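Local coordinates for protein insulinase family protease (Yersinia pestis, PDB 3GO9) that belongs to the insulinase (M16) family of zinc peptidases but lacks the family's usual HXXEH motif, so peptidase activity of its own is uncertain, at residues W172-K177 with V257-E262. Residues are numbered along the deposited sequence; the frame is centred on the assembly and turned at random.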
ATOM      1  N   TRP A 172      15.413   1.468   3.006  1.00 14.04           N
ATOM      2  CA  TRP A 172      15.019   0.305   2.246  1.00 13.12           C
ATOM      3  C   TRP A 172      16.143  -0.708   2.076  1.00 12.26           C
ATOM      4  O   TRP A 172      15.894  -1.908   2.273  1.00 13.25           O
ATOM      5  CB  TRP A 172      14.364   0.729   0.907  1.00 13.78           C
ATOM      6  CG  TRP A 172      13.739  -0.448   0.197  1.00 13.55           C
ATOM      7  CD1 TRP A 172      14.080  -0.928  -1.019  1.00 12.34           C
ATOM      8  CD2 TRP A 172      12.663  -1.283   0.682  1.00 12.58           C
ATOM      9  NE1 TRP A 172      13.297  -2.030  -1.329  1.00 11.70           N
ATOM     10  CE2 TRP A 172      12.418  -2.264  -0.308  1.00 12.97           C
ATOM     11  CE3 TRP A 172      11.890  -1.299   1.837  1.00 13.67           C
ATOM     12  CZ2 TRP A 172      11.457  -3.243  -0.152  1.00 14.52           C
ATOM     13  CZ3 TRP A 172      10.904  -2.273   1.969  1.00 14.17           C
ATOM     14  CH2 TRP A 172      10.715  -3.232   0.998  1.00 14.00           C
ATOM     15  N   ARG A 173      17.348  -0.236   1.810  1.00 11.65           N
ATOM     16  CA  ARG A 173      18.546  -1.083   1.730  1.00 12.62           C
ATOM     17  C   ARG A 173      18.746  -1.847   3.018  1.00 12.32           C
ATOM     18  O   ARG A 173      18.980  -3.058   3.000  1.00 14.09           O
ATOM     19  CB  ARG A 173      19.817  -0.299   1.392  1.00 13.09           C
ATOM     20  CG  ARG A 173      19.808   0.328   0.027  1.00 15.54           C
ATOM     21  CD  ARG A 173      19.508  -0.686  -1.051  1.00 16.95           C
ATOM     22  NE  ARG A 173      19.553  -0.080  -2.367  1.00 18.83           N
ATOM     23  CZ  ARG A 173      19.138  -0.673  -3.475  1.00 18.62           C
ATOM     24  NH1 ARG A 173      18.655  -1.922  -3.438  1.00 22.50           N
ATOM     25  NH2 ARG A 173      19.228  -0.003  -4.634  1.00 16.54           N
ATOM     26  N   TYR A 174      18.534  -1.191   4.138  1.00 12.92           N
ATOM     27  CA  TYR A 174      18.626  -1.898   5.435  1.00 11.44           C
ATOM     28  C   TYR A 174      17.522  -2.928   5.593  1.00 11.61           C
ATOM     29  O   TYR A 174      17.772  -4.086   5.913  1.00 11.04           O
ATOM     30  CB  TYR A 174      18.575  -0.866   6.576  1.00 11.62           C
ATOM     31  CG  TYR A 174      18.685  -1.493   7.935  1.00 11.71           C
ATOM     32  CD1 TYR A 174      19.899  -2.011   8.397  1.00 12.64           C
ATOM     33  CD2 TYR A 174      17.604  -1.631   8.739  1.00 12.33           C
ATOM     34  CE1 TYR A 174      20.028  -2.586   9.656  1.00 12.21           C
ATOM     35  CE2 TYR A 174      17.713  -2.242  10.007  1.00 12.67           C
ATOM     36  CZ  TYR A 174      18.921  -2.721  10.449  1.00 14.90           C
ATOM     37  OH  TYR A 174      19.022  -3.334  11.675  1.00 16.01           O
ATOM     38  N   ARG A 175      16.284  -2.506   5.329  1.00  9.14           N
ATOM     39  CA  ARG A 175      15.150  -3.342   5.540  1.00 10.82           C
ATOM     40  C   ARG A 175      15.132  -4.595   4.682  1.00 11.04           C
ATOM     41  O   ARG A 175      14.630  -5.618   5.132  1.00 12.01           O
ATOM     42  CB  ARG A 175      13.840  -2.550   5.365  1.00 10.25           C
ATOM     43  CG  ARG A 175      12.584  -3.258   5.814  1.00 11.40           C
ATOM     44  CD  ARG A 175      12.514  -3.437   7.305  1.00 15.25           C
ATOM     45  NE  ARG A 175      11.494  -4.403   7.753  1.00 15.44           N
ATOM     46  CZ  ARG A 175      11.639  -5.732   7.746  1.00 15.38           C
ATOM     47  NH1 ARG A 175      12.720  -6.311   7.230  1.00 13.13           N
ATOM     48  NH2 ARG A 175      10.661  -6.483   8.213  1.00 15.55           N
ATOM     49  N   LEU A 176      15.708  -4.500   3.479  1.00 10.79           N
ATOM     50  CA  LEU A 176      15.832  -5.597   2.525  1.00 12.35           C
ATOM     51  C   LEU A 176      16.769  -6.723   3.000  1.00 12.76           C
ATOM     52  O   LEU A 176      16.759  -7.835   2.465  1.00 13.58           O
ATOM     53  CB  LEU A 176      16.421  -5.062   1.239  1.00 13.63           C
ATOM     54  CG  LEU A 176      15.524  -4.337   0.254  1.00 15.11           C
ATOM     55  CD1 LEU A 176      16.384  -3.743  -0.872  1.00 14.32           C
ATOM     56  CD2 LEU A 176      14.515  -5.321  -0.339  1.00 17.84           C
ATOM     57  N   LYS A 177      17.643  -6.435   3.959  1.00 12.85           N
ATOM     58  CA  LYS A 177      18.658  -7.461   4.327  1.00 13.02           C
ATOM     59  C   LYS A 177      17.978  -8.748   4.844  1.00 11.99           C
ATOM     60  O   LYS A 177      17.004  -8.735   5.639  1.00 13.23           O
ATOM     61  CB  LYS A 177      19.660  -6.924   5.327  1.00 14.15           C
ATOM     62  CG  LYS A 177      20.543  -5.820   4.826  1.00 16.53           C
ATOM     63  CD  LYS A 177      21.459  -5.323   5.885  1.00 19.90           C
ATOM     64  CE  LYS A 177      22.568  -4.441   5.272  1.00 23.67           C
ATOM     65  NZ  LYS A 177      23.264  -3.651   6.324  1.00 23.64           N
ATOM     66  N   VAL A 257      20.028   1.135  15.068  1.00 15.79           N
ATOM     67  CA  VAL A 257      20.857   1.402  13.907  1.00 16.86           C
ATOM     68  C   VAL A 257      20.802   2.861  13.518  1.00 17.24           C
ATOM     69  O   VAL A 257      19.785   3.504  13.673  1.00 15.12           O
ATOM     70  CB  VAL A 257      20.419   0.538  12.755  1.00 17.22           C
ATOM     71  CG1 VAL A 257      19.000   0.883  12.333  1.00 15.59           C
ATOM     72  CG2 VAL A 257      21.412   0.646  11.609  1.00 19.42           C
ATOM     73  N   SER A 258      21.929   3.364  13.016  1.00 17.66           N
ATOM     74  CA  SER A 258      21.974   4.694  12.417  1.00 19.08           C
ATOM     75  C   SER A 258      22.154   4.510  10.908  1.00 19.27           C
ATOM     76  O   SER A 258      22.949   3.685  10.468  1.00 20.04           O
ATOM     77  CB  SER A 258      23.109   5.555  13.022  1.00 20.06           C
ATOM     78  OG  SER A 258      23.213   6.835  12.346  1.00 23.16           O
ATOM     79  N   LEU A 259      21.390   5.262  10.146  1.00 19.91           N
ATOM     80  CA  LEU A 259      21.444   5.205   8.685  1.00 21.59           C
ATOM     81  C   LEU A 259      21.629   6.605   8.214  1.00 24.95           C
ATOM     82  O   LEU A 259      20.766   7.465   8.492  1.00 25.64           O
ATOM     83  CB  LEU A 259      20.152   4.641   8.136  1.00 20.67           C
ATOM     84  CG  LEU A 259      19.838   3.248   8.675  1.00 17.82           C
ATOM     85  CD1 LEU A 259      18.452   2.829   8.240  1.00 15.79           C
ATOM     86  CD2 LEU A 259      20.792   2.163   8.270  1.00 17.10           C
HETATM   87  N   MSE A 260      22.751   6.849   7.511  1.00 27.55           N
HETATM   88  CA  MSE A 260      22.984   8.155   6.879  0.60 28.37           C
HETATM   89  C   MSE A 260      22.099   8.282   5.677  1.00 29.18           C
HETATM   90  O   MSE A 260      22.001   7.352   4.878  1.00 29.88           O
HETATM   91  CB  MSE A 260      24.411   8.357   6.377  0.60 28.58           C
HETATM   92  CG  MSE A 260      24.548   9.647   5.531  0.60 28.56           C
HETATM   93 SE   MSE A 260      24.507   9.528   3.568  0.36 29.34          SE
HETATM   94  CE  MSE A 260      22.759   9.204   2.845  0.60 27.39           C
ATOM     95  N   ASN A 261      21.489   9.444   5.537  1.00 30.65           N
ATOM     96  CA  ASN A 261      20.564   9.727   4.486  1.00 31.26           C
ATOM     97  C   ASN A 261      20.915  11.073   3.840  1.00 32.58           C
ATOM     98  O   ASN A 261      21.106  12.072   4.531  1.00 32.62           O
ATOM     99  CB  ASN A 261      19.194   9.756   5.090  1.00 30.12           C
ATOM    100  CG  ASN A 261      18.137  10.050   4.084  1.00 31.25           C
ATOM    101  OD1 ASN A 261      18.423  10.436   2.937  1.00 34.84           O
ATOM    102  ND2 ASN A 261      16.888   9.908   4.505  1.00 34.47           N
ATOM    103  N   GLU A 262      20.976  11.113   2.504  1.00 34.86           N
ATOM    104  CA  GLU A 262      21.445  12.331   1.845  1.00 35.46           C
ATOM    105  C   GLU A 262      20.369  13.395   1.533  1.00 34.82           C
ATOM    106  O   GLU A 262      20.751  14.494   1.197  1.00 36.09           O
ATOM    107  CB  GLU A 262      22.387  12.026   0.660  1.00 36.44           C
ATOM    108  CG  GLU A 262      21.823  11.295  -0.528  1.00 38.43           C
ATOM    109  CD  GLU A 262      22.939  10.793  -1.446  1.00 42.16           C
ATOM    110  OE1 GLU A 262      23.851  11.589  -1.779  1.00 44.77           O
ATOM    111  OE2 GLU A 262      22.915   9.599  -1.819  1.00 44.38           O
TER
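Tyr174, on helix 170-175, lays its ring against Val257 and its CB against Leu259, two residues of strand 257-261 whose side chains face the helix; the nearest CA atoms, of Tyr174 and Leu259, are 8.3 Å apart. All the contacts are apolar, and no hydrogen bond crosses. Val257 meets the outer part of the ring with both methyls: CG1 sits over one face, 4.0 Å above the ring plane and displaced toward the rim by CZ and CE2, while CG2 lies 4.0 Å from Tyr174 CE1. Leu259 works at the root of the same side chain, with CD1 4.1 Å from Tyr174 CB and CD2 equally near that carbon, CD2 standing oblique to the ring. With CG anti to the backbone N (chi1 -179°), the tyrosine runs back along the strand toward Val257. Tyr174 also touches Pro253, and Val257 and Leu259 rest on Val442 of the neighbouring parallel strand 440-446. A salt bridge from Arg175 to Asp274 ties the helix to the same sheet. This small, partly exposed apolar patch joins a helix to the edge strand of a five-stranded mixed sheet where two alpha/beta halves meet, consistent with the two-domain build of M16 proteins.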